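Local coordinates for protein polyketide synthase/nonribosomal peptide synthetase hybrid RzxB (Pseudomonas fluorescens, PDB 5IL6) that probably removes water from beta-hydroxyacyl intermediates, as the dehydratase domain of a trans-AT polyketide synthase/nonribosomal peptide synthetase hybrid linked to rhizoxin, at residues 16-21 with 29-34; 58-63 with 99-104; 80-85 with 129-134; 232-237 with 276-281. All blocks are in the same frame, centred on the assembly; numbering follows the deposited sequence.

Contact 1. Residues 16-21 with 29-34; sequences LLHRNV and YLSRFS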
# COMPACT_ATOMS: atom_id res chain seq x y z
N LEU A 16 -10.92 -4.18 -6.13
CA LEU A 16 -10.48 -2.80 -6.27
C LEU A 16 -10.32 -2.36 -7.72
O LEU A 16 -9.90 -1.22 -7.97
CB LEU A 16 -9.15 -2.59 -5.54
CG LEU A 16 -9.16 -2.61 -4.01
CD1 LEU A 16 -7.75 -2.38 -3.49
CD2 LEU A 16 -10.12 -1.58 -3.43
N LEU A 17 -10.65 -3.22 -8.68
CA LEU A 17 -10.56 -2.89 -10.11
C LEU A 17 -11.84 -3.43 -10.73
O LEU A 17 -11.91 -4.60 -11.11
CB LEU A 17 -9.31 -3.48 -10.74
CG LEU A 17 -8.92 -2.90 -12.10
CD1 LEU A 17 -8.20 -1.57 -11.90
CD2 LEU A 17 -8.05 -3.87 -12.87
N HIS A 18 -12.86 -2.58 -10.81
CA HIS A 18 -14.21 -3.05 -11.07
C HIS A 18 -14.45 -3.38 -12.53
O HIS A 18 -15.00 -4.45 -12.85
CB HIS A 18 -15.22 -2.01 -10.59
CG HIS A 18 -15.16 -1.74 -9.12
ND1 HIS A 18 -15.82 -0.69 -8.52
CD2 HIS A 18 -14.54 -2.41 -8.12
CE1 HIS A 18 -15.60 -0.71 -7.22
NE2 HIS A 18 -14.82 -1.75 -6.95
N ARG A 19 -14.07 -2.49 -13.45
CA ARG A 19 -14.52 -2.59 -14.82
C ARG A 19 -13.42 -2.22 -15.80
O ARG A 19 -12.60 -1.34 -15.55
CB ARG A 19 -15.74 -1.69 -15.05
CG ARG A 19 -17.00 -2.20 -14.37
CD ARG A 19 -17.81 -1.08 -13.74
NE ARG A 19 -18.94 -1.62 -12.96
CZ ARG A 19 -19.11 -1.48 -11.64
NH1 ARG A 19 -18.24 -0.80 -10.90
NH2 ARG A 19 -20.17 -2.01 -11.06
N ASN A 20 -13.42 -2.92 -16.93
CA ASN A 20 -12.52 -2.66 -18.04
C ASN A 20 -13.19 -1.69 -19.00
O ASN A 20 -14.24 -2.01 -19.58
CB ASN A 20 -12.17 -3.97 -18.76
CG ASN A 20 -11.06 -3.82 -19.78
OD1 ASN A 20 -10.88 -2.75 -20.36
ND2 ASN A 20 -10.33 -4.90 -20.02
N VAL A 21 -12.61 -0.50 -19.17
CA VAL A 21 -13.17 0.52 -20.05
C VAL A 21 -12.17 0.88 -21.14
O VAL A 21 -12.16 2.02 -21.63
CB VAL A 21 -13.60 1.77 -19.25
CG1 VAL A 21 -14.70 1.41 -18.26
CG2 VAL A 21 -12.41 2.38 -18.53
N TYR A 29 -9.18 1.29 -16.91
CA TYR A 29 -10.03 0.59 -15.96
C TYR A 29 -10.72 1.60 -15.07
O TYR A 29 -10.24 2.73 -14.89
CB TYR A 29 -9.20 -0.40 -15.12
CG TYR A 29 -8.33 -1.29 -15.96
CD1 TYR A 29 -7.07 -0.88 -16.38
CD2 TYR A 29 -8.77 -2.55 -16.36
CE1 TYR A 29 -6.27 -1.69 -17.16
CE2 TYR A 29 -7.97 -3.37 -17.14
CZ TYR A 29 -6.73 -2.93 -17.54
OH TYR A 29 -5.93 -3.74 -18.31
N LEU A 30 -11.87 1.20 -14.52
CA LEU A 30 -12.70 2.10 -13.74
C LEU A 30 -13.26 1.36 -12.53
O LEU A 30 -13.80 0.26 -12.68
CB LEU A 30 -13.85 2.66 -14.60
CG LEU A 30 -15.00 3.38 -13.88
CD1 LEU A 30 -14.48 4.51 -13.00
CD2 LEU A 30 -15.98 3.92 -14.91
N SER A 31 -13.10 1.95 -11.36
CA SER A 31 -13.76 1.50 -10.14
C SER A 31 -14.58 2.65 -9.58
O SER A 31 -14.12 3.80 -9.56
CB SER A 31 -12.76 1.00 -9.10
OG SER A 31 -11.86 0.07 -9.67
N ARG A 32 -15.80 2.35 -9.14
CA ARG A 32 -16.67 3.33 -8.52
C ARG A 32 -16.91 2.93 -7.07
O ARG A 32 -17.44 1.84 -6.81
CB ARG A 32 -18.00 3.46 -9.27
CG ARG A 32 -18.91 4.55 -8.71
CD ARG A 32 -20.13 4.81 -9.58
NE ARG A 32 -19.76 5.13 -10.96
CZ ARG A 32 -19.77 4.26 -11.97
NH1 ARG A 32 -20.14 3.00 -11.78
NH2 ARG A 32 -19.42 4.66 -13.19
N PHE A 33 -16.51 3.79 -6.15
CA PHE A 33 -16.64 3.52 -4.72
C PHE A 33 -17.78 4.35 -4.14
O PHE A 33 -18.05 5.47 -4.57
CB PHE A 33 -15.34 3.85 -3.99
CG PHE A 33 -14.14 3.11 -4.51
CD1 PHE A 33 -13.90 1.80 -4.12
CD2 PHE A 33 -13.27 3.72 -5.39
CE1 PHE A 33 -12.80 1.12 -4.61
CE2 PHE A 33 -12.16 3.04 -5.88
CZ PHE A 33 -11.93 1.74 -5.48
N SER A 34 -18.46 3.77 -3.14
CA SER A 34 -19.51 4.47 -2.42
C SER A 34 -19.00 5.25 -1.23
O SER A 34 -19.68 6.18 -0.77
CB SER A 34 -20.57 3.47 -1.94
OG SER A 34 -20.01 2.53 -1.04
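R19 and L30 are the hydrogen-bonded pair of the antiparallel beta hairpin formed by strands 19-20 and 27-32. R19 N bonds to L30 O at 2.9 Å, and L30 N bonds back to R19 O at 2.8 Å. N20 and Y29 follow as a non-hydrogen-bonded pair. Ahead of the hairpin the chain bends round S31. The hydroxyl S31 OG donates to L16 O at 2.9 Å, from above the carbonyl plane, and accepts from H18 N at 3.1 Å. One side chain thus grips two backbone groups of the incoming loop.

The H18 side chain has CG anti to its carbonyl carbon (chi1 -62°), which lays the imidazole over S31. S31 CB lies 3.6 Å from the centroid of the H18 ring, over its face, in a CH-pi contact. H12 also stacks on this ring. Replacing H18 with alanine would probably leave S31 CB and the H12 ring without a facing surface.

Strand 19-20 is outermost in the sheet within this chain, at the border of the first hot-dog unit. L16 and L17, in the loop before it, face helix 53-67. L17 CD1 packs on Y29 CB at 3.6 Å, and L17 also touches M59 and A63. L16 CD2 meets F33 CE1 at 4.0 Å, the two side chains crossing at about a right angle. Elsewhere V21 CG1 rests on L30 CB. The R32 guanidinium forms a salt bridge with E98.

Contact 2. Residues 58-63 with 99-104; sequences VMIQAA and LFLELS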
# COMPACT_ATOMS: atom_id res chain seq x y z
N VAL A 58 -2.43 -2.02 -4.82
CA VAL A 58 -3.18 -3.23 -5.15
C VAL A 58 -3.92 -3.05 -6.47
O VAL A 58 -4.03 -3.99 -7.27
CB VAL A 58 -4.15 -3.57 -4.00
CG1 VAL A 58 -5.08 -4.71 -4.40
CG2 VAL A 58 -3.37 -3.93 -2.74
N MET A 59 -4.44 -1.85 -6.71
CA MET A 59 -5.14 -1.60 -7.97
C MET A 59 -4.20 -1.74 -9.16
O MET A 59 -4.58 -2.28 -10.20
CB MET A 59 -5.77 -0.21 -7.93
CG MET A 59 -6.66 0.13 -9.12
SD MET A 59 -7.39 1.78 -9.00
CE MET A 59 -7.74 1.88 -7.24
N ILE A 60 -2.96 -1.25 -9.02
CA ILE A 60 -1.98 -1.41 -10.08
C ILE A 60 -1.68 -2.89 -10.30
O ILE A 60 -1.59 -3.36 -11.44
CB ILE A 60 -0.70 -0.62 -9.75
CG1 ILE A 60 -1.02 0.88 -9.71
CG2 ILE A 60 0.39 -0.90 -10.79
CD1 ILE A 60 0.11 1.75 -9.20
N GLN A 61 -1.50 -3.64 -9.21
CA GLN A 61 -1.22 -5.07 -9.32
C GLN A 61 -2.37 -5.80 -10.01
O GLN A 61 -2.15 -6.65 -10.88
CB GLN A 61 -0.96 -5.66 -7.94
CG GLN A 61 0.31 -5.13 -7.28
CD GLN A 61 0.41 -5.48 -5.81
OE1 GLN A 61 -0.59 -5.79 -5.16
NE2 GLN A 61 1.63 -5.43 -5.27
N ALA A 62 -3.61 -5.47 -9.64
CA ALA A 62 -4.77 -6.10 -10.28
C ALA A 62 -4.84 -5.73 -11.76
O ALA A 62 -5.12 -6.59 -12.60
CB ALA A 62 -6.05 -5.69 -9.56
N ALA A 63 -4.61 -4.46 -12.08
CA ALA A 63 -4.70 -4.02 -13.47
C ALA A 63 -3.64 -4.70 -14.33
O ALA A 63 -3.93 -5.17 -15.44
CB ALA A 63 -4.56 -2.50 -13.55
N LEU A 99 -12.81 6.26 -9.92
CA LEU A 99 -11.35 6.32 -9.97
C LEU A 99 -10.88 5.53 -11.19
O LEU A 99 -11.16 4.33 -11.30
CB LEU A 99 -10.74 5.75 -8.69
CG LEU A 99 -9.27 6.07 -8.38
CD1 LEU A 99 -9.02 7.56 -8.34
CD2 LEU A 99 -8.90 5.46 -7.04
N PHE A 100 -10.17 6.20 -12.09
CA PHE A 100 -9.70 5.61 -13.33
C PHE A 100 -8.24 5.20 -13.22
O PHE A 100 -7.46 5.84 -12.52
CB PHE A 100 -9.87 6.59 -14.49
CG PHE A 100 -11.29 6.96 -14.77
CD1 PHE A 100 -11.92 7.96 -14.06
CD2 PHE A 100 -12.00 6.29 -15.76
CE1 PHE A 100 -13.23 8.30 -14.32
CE2 PHE A 100 -13.32 6.63 -16.02
CZ PHE A 100 -13.93 7.63 -15.31
N LEU A 101 -7.88 4.12 -13.92
CA LEU A 101 -6.49 3.68 -14.03
C LEU A 101 -6.17 3.50 -15.51
O LEU A 101 -6.83 2.72 -16.20
CB LEU A 101 -6.25 2.38 -13.27
CG LEU A 101 -4.80 1.88 -13.21
CD1 LEU A 101 -4.58 1.06 -11.94
CD2 LEU A 101 -4.40 1.06 -14.43
N GLU A 102 -5.16 4.23 -15.98
CA GLU A 102 -4.70 4.13 -17.36
C GLU A 102 -3.40 3.34 -17.42
O GLU A 102 -2.49 3.60 -16.63
CB GLU A 102 -4.51 5.51 -17.98
CG GLU A 102 -5.77 6.10 -18.57
CD GLU A 102 -5.57 7.51 -19.11
OE1 GLU A 102 -4.40 7.92 -19.28
OE2 GLU A 102 -6.57 8.21 -19.36
N LEU A 103 -3.33 2.39 -18.34
CA LEU A 103 -2.17 1.51 -18.49
C LEU A 103 -1.68 1.59 -19.92
O LEU A 103 -2.45 1.33 -20.86
CB LEU A 103 -2.54 0.07 -18.12
CG LEU A 103 -1.42 -0.90 -17.74
CD1 LEU A 103 -2.03 -2.17 -17.18
CD2 LEU A 103 -0.52 -1.23 -18.92
N SER A 104 -0.41 1.93 -20.10
CA SER A 104 0.21 1.99 -21.41
C SER A 104 1.52 1.22 -21.38
O SER A 104 2.05 0.88 -20.32
CB SER A 104 0.45 3.44 -21.86
OG SER A 104 1.29 4.12 -20.95
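M59, I60 and A63 pack on L99, L101 and L103 in a buried, wholly apolar helix-on-sheet contact. It lies inside the first hot-dog unit, where helix 53-67 is the filling and strand 98-105 is part of the wrapping sheet. The axes of segments 58-63 and 99-104 come within 10.0 Å and cross at -50°. No hydrogen bond links the two segments.

L101 is the middle of the contact. Its two methyl branches divide the work. L101 CD1 touches M59 CG at 3.6 Å and lies near the M59 sulfur. L101 CD2 meets A63 CB at 3.7 Å. CG of L101 stands opposite the backbone N (chi1 -175°), and the side chain points into the groove between M59 and A63, one helical turn apart. I60 flanks the same CD1 branch, with I60 CG1 at 4.2 Å from L101 CD1.

The M59 and L101 side chains run alongside each other with opposite headings. The M59 chain is extended as far as SD and then bends at chi3 (-38°). Its terminal methyl CE reaches L99 CD2 at 3.8 Å. At the other end L103 CD1 lies over the A63 backbone, 4.0 Å from A63 O.

Strand 98-105 has strand 27-32 as one neighbour and strand 110-118 as the other. Y29 and I113 from these strands touch L101. I60 also packs on I80 and L83 of strand 77-85, so this helix segment touches that strand too.

Contact 3. Residues 80-85 with 129-134; sequences ISDLSW and QARAST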
# COMPACT_ATOMS: atom_id res chain seq x y z
N ILE A 80 6.55 -2.96 -9.40
CA ILE A 80 6.10 -1.58 -9.55
C ILE A 80 7.24 -0.69 -9.09
O ILE A 80 7.81 -0.91 -8.01
CB ILE A 80 4.81 -1.32 -8.76
CG1 ILE A 80 3.68 -2.23 -9.26
CG2 ILE A 80 4.41 0.15 -8.85
CD1 ILE A 80 2.46 -2.26 -8.36
N SER A 81 7.58 0.31 -9.90
CA SER A 81 8.77 1.12 -9.67
C SER A 81 8.44 2.60 -9.77
O SER A 81 7.56 3.00 -10.54
CB SER A 81 9.88 0.77 -10.67
OG SER A 81 10.28 -0.58 -10.54
N ASP A 82 9.16 3.39 -8.98
CA ASP A 82 9.07 4.85 -9.03
C ASP A 82 7.62 5.32 -8.94
O ASP A 82 7.13 6.10 -9.76
CB ASP A 82 9.74 5.39 -10.29
CG ASP A 82 11.23 5.12 -10.32
OD1 ASP A 82 11.80 4.84 -9.24
OD2 ASP A 82 11.83 5.20 -11.41
N LEU A 83 6.93 4.82 -7.92
CA LEU A 83 5.56 5.21 -7.66
C LEU A 83 5.55 6.49 -6.83
O LEU A 83 6.38 6.67 -5.94
CB LEU A 83 4.81 4.09 -6.93
CG LEU A 83 3.35 4.33 -6.53
CD1 LEU A 83 2.63 3.00 -6.46
CD2 LEU A 83 3.23 5.05 -5.19
N SER A 84 4.61 7.37 -7.13
CA SER A 84 4.39 8.57 -6.34
C SER A 84 2.90 8.72 -6.08
O SER A 84 2.08 8.53 -6.98
CB SER A 84 4.93 9.81 -7.05
OG SER A 84 4.54 9.82 -8.41
N TRP A 85 2.56 9.05 -4.84
CA TRP A 85 1.21 9.42 -4.47
C TRP A 85 1.11 10.94 -4.50
O TRP A 85 1.96 11.63 -3.94
CB TRP A 85 0.84 8.92 -3.07
CG TRP A 85 0.62 7.44 -2.96
CD1 TRP A 85 -0.51 6.76 -3.27
CD2 TRP A 85 1.56 6.47 -2.47
NE1 TRP A 85 -0.34 5.42 -3.02
CE2 TRP A 85 0.92 5.22 -2.53
CE3 TRP A 85 2.87 6.54 -2.00
CZ2 TRP A 85 1.55 4.04 -2.13
CZ3 TRP A 85 3.49 5.37 -1.60
CH2 TRP A 85 2.83 4.14 -1.67
N GLN A 129 0.93 7.72 -9.76
CA GLN A 129 1.67 7.50 -10.99
C GLN A 129 2.81 6.54 -10.70
O GLN A 129 3.44 6.63 -9.64
CB GLN A 129 2.20 8.83 -11.55
CG GLN A 129 3.12 8.72 -12.75
CD GLN A 129 3.93 9.99 -12.96
OE1 GLN A 129 3.74 10.70 -13.95
NE2 GLN A 129 4.83 10.27 -12.03
N ALA A 130 3.05 5.61 -11.61
CA ALA A 130 4.12 4.64 -11.42
C ALA A 130 4.44 3.99 -12.76
O ALA A 130 3.74 4.18 -13.75
CB ALA A 130 3.74 3.58 -10.38
N ARG A 131 5.51 3.21 -12.76
CA ARG A 131 5.87 2.35 -13.88
C ARG A 131 6.01 0.93 -13.35
O ARG A 131 6.31 0.72 -12.17
CB ARG A 131 7.17 2.80 -14.56
CG ARG A 131 8.44 2.36 -13.85
CD ARG A 131 9.69 2.89 -14.52
NE ARG A 131 10.85 2.09 -14.13
CZ ARG A 131 11.87 2.52 -13.38
NH1 ARG A 131 11.91 3.77 -12.95
NH2 ARG A 131 12.86 1.70 -13.08
N ALA A 132 5.77 -0.05 -14.22
CA ALA A 132 5.77 -1.44 -13.81
C ALA A 132 6.49 -2.30 -14.84
O ALA A 132 6.79 -1.86 -15.95
CB ALA A 132 4.34 -1.95 -13.59
N SER A 133 6.76 -3.53 -14.44
CA SER A 133 7.43 -4.52 -15.29
C SER A 133 7.24 -5.88 -14.63
O SER A 133 6.62 -6.00 -13.57
CB SER A 133 8.91 -4.18 -15.47
OG SER A 133 9.59 -4.21 -14.23
N THR A 134 7.77 -6.91 -15.28
CA THR A 134 7.85 -8.25 -14.70
C THR A 134 9.31 -8.68 -14.68
O THR A 134 10.07 -8.36 -15.60
CB THR A 134 7.02 -9.26 -15.50
OG1 THR A 134 7.50 -9.32 -16.84
CG2 THR A 134 5.55 -8.85 -15.52
O HOH W 1 9.22 -1.71 -13.04
O HOH W 2 6.64 8.82 -10.22
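The R131 guanidinium has S81 CB over the centre of one face, 3.7 Å above its plane. D82 OD2 is modelled near its edge, but too close to R131 NH1, so the geometry of this salt bridge is doubtful.

R131 reaches this place because its CG lies between the backbone N and the carbonyl carbon (chi1 81°) and the chain then extends to NE. It leans across S81, with R131 CG 3.5 Å from S81 O.

The backbones pair antiparallel on each side of a beta bulge. S81 N bonds to R131 O at 2.6 Å, and R131 N bonds back to S81 O. After the bulge at D82, S84 N bonds to Q129 O at 2.9 Å, and Q129 N returns a bond to S84 O. This bulge belongs to the edge of the first hot-dog unit that adjoins the second.

A water bridges the bulge, donating to D82 O at 2.8 Å and accepting from Q129 NE2; it also bonds S84 OG. A second water joins S81 OG and S133 OG. I80 CG2 and L83 CB both pack on A130 CB, the latter at 3.6 Å, on the side where I80 and L83 meet helix 53-67.

The chemistry is therefore split. The apolar groups line the helix side. The other face is polar, with waters bridging S81 to S133 and D82 O to S84 and Q129. If the salt bridge is as modelled, the D82 carboxylate would probably offset the charge of R131.

Contact 4. Residues 232-237 with 276-281; sequences AGLGQC and AILNQL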
# COMPACT_ATOMS: atom_id res chain seq x y z
N ALA A 232 4.36 9.10 0.33
CA ALA A 232 4.47 9.99 -0.81
C ALA A 232 5.17 9.36 -2.01
O ALA A 232 4.86 9.72 -3.14
CB ALA A 232 5.23 11.27 -0.42
N GLY A 233 6.10 8.44 -1.78
CA GLY A 233 6.79 7.79 -2.87
C GLY A 233 7.21 6.39 -2.48
O GLY A 233 7.33 6.07 -1.29
N LEU A 234 7.45 5.57 -3.49
CA LEU A 234 7.89 4.20 -3.29
C LEU A 234 8.86 3.82 -4.40
O LEU A 234 8.50 3.88 -5.58
CB LEU A 234 6.69 3.24 -3.27
CG LEU A 234 7.01 1.75 -3.12
CD1 LEU A 234 7.99 1.49 -1.99
CD2 LEU A 234 5.73 0.97 -2.90
N GLY A 235 10.08 3.44 -4.02
CA GLY A 235 11.08 3.08 -5.01
C GLY A 235 10.70 1.82 -5.77
O GLY A 235 10.79 1.77 -7.00
N GLN A 236 10.28 0.78 -5.05
CA GLN A 236 9.86 -0.47 -5.67
C GLN A 236 8.86 -1.19 -4.78
O GLN A 236 8.98 -1.16 -3.56
CB GLN A 236 11.04 -1.42 -5.91
CG GLN A 236 12.09 -0.96 -6.88
CD GLN A 236 13.18 -2.00 -7.05
OE1 GLN A 236 13.96 -2.25 -6.14
NE2 GLN A 236 13.22 -2.63 -8.22
N CYS A 237 7.89 -1.84 -5.42
CA CYS A 237 7.03 -2.82 -4.76
C CYS A 237 7.09 -4.09 -5.58
O CYS A 237 6.65 -4.10 -6.74
CB CYS A 237 5.59 -2.32 -4.63
SG CYS A 237 4.53 -3.51 -3.78
N ALA A 276 6.47 -10.32 -0.43
CA ALA A 276 6.48 -9.01 -1.06
C ALA A 276 7.58 -8.16 -0.44
O ALA A 276 7.96 -8.36 0.72
CB ALA A 276 5.13 -8.30 -0.91
N ILE A 277 8.09 -7.22 -1.23
CA ILE A 277 9.18 -6.34 -0.82
C ILE A 277 8.82 -4.91 -1.21
O ILE A 277 8.36 -4.67 -2.33
CB ILE A 277 10.52 -6.74 -1.48
CG1 ILE A 277 10.93 -8.15 -1.03
CG2 ILE A 277 11.61 -5.73 -1.14
CD1 ILE A 277 12.10 -8.71 -1.80
N LEU A 278 9.01 -3.98 -0.28
CA LEU A 278 8.87 -2.55 -0.54
C LEU A 278 10.20 -1.88 -0.24
O LEU A 278 10.65 -1.88 0.92
CB LEU A 278 7.76 -1.93 0.31
CG LEU A 278 6.31 -2.19 -0.09
CD1 LEU A 278 5.88 -3.60 0.25
CD2 LEU A 278 5.41 -1.17 0.60
N ASN A 279 10.83 -1.32 -1.26
CA ASN A 279 12.11 -0.64 -1.12
C ASN A 279 11.92 0.87 -1.25
O ASN A 279 11.29 1.34 -2.21
CB ASN A 279 13.12 -1.14 -2.15
CG ASN A 279 13.52 -2.58 -1.92
OD1 ASN A 279 13.73 -3.00 -0.78
ND2 ASN A 279 13.61 -3.35 -3.00
N GLN A 280 12.45 1.61 -0.29
CA GLN A 280 12.45 3.07 -0.31
C GLN A 280 11.03 3.63 -0.31
O GLN A 280 10.60 4.34 -1.23
CB GLN A 280 13.26 3.59 -1.51
CG GLN A 280 14.67 3.03 -1.58
CD GLN A 280 15.57 3.56 -0.47
OE1 GLN A 280 15.71 4.78 -0.30
NE2 GLN A 280 16.18 2.66 0.29
N LEU A 281 10.29 3.30 0.75
CA LEU A 281 8.97 3.86 1.00
C LEU A 281 9.15 5.18 1.76
O LEU A 281 9.60 5.18 2.91
CB LEU A 281 8.12 2.88 1.80
CG LEU A 281 6.74 3.38 2.24
CD1 LEU A 281 5.85 3.67 1.04
CD2 LEU A 281 6.08 2.36 3.17
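Segments 232-237 and 276-281 run antiparallel, with a classic beta bulge where G235 and Q236 both face N279. They are neighbouring strands of the second hot-dog unit. Q236 N bonds to N279 O at 3.1 Å, in the carbonyl plane and on a lone pair. N279 N bonds back to Q236 O at 3.0 Å. G235 N bonds to Q280 O at 3.0 Å, from above that carbonyl plane. L234 with L281 and C237 with L278 are non-hydrogen-bonded pairs.

The chain turns a corner at G235. A CB there would point at the other strand and come 2.9 Å from N279 O, which is a clash. The lack of a side chain probably allows the close approach at the bulge. Q280 has a left-handed backbone (phi 62°) and is part of a G1 bulge against strand 261-268, where Q280 N bonds to D264.

L234, C237, L278 and L281 share the apolar face. L234 CD2 meets L278 CD2 at 4.1 Å, the two leucines crossing at about a right angle. L234 CD1 lies 4.0 Å from L281 CB and also close to N279 O. Two helices touch this face. L234 and C237 touch I57 of helix 53-67, whereas L278 and L281 touch M211 of helix 204-212.

On the face with Q236 and N279 the two amides meet with their planes 36° apart. N279 ND2 gives a weak hydrogen bond to Q236 OE1 at 3.3 Å, fairly straight at 156°.

From the N terminus, contact 1 closes first, with seven residues between its segments. Contact 2 opens next on helix 53-67 and closes at strand 98-105. Contact 3 crosses it, since segment 80-85 lies within the loop of contact 2 and its partner 129-134 lies beyond. Contact 4 follows in series, in the second hot-dog unit. Contacts 1 and 2 join through neighbouring strands 27-32 and 98-105. Contacts 2 and 3 meet where I60 and Q61 pack on I80. Contacts 3 and 4 join through strands 77-85 and 230-239, which link the two hot-dog units. The centres of contacts 1 and 4 are about 24 Å apart.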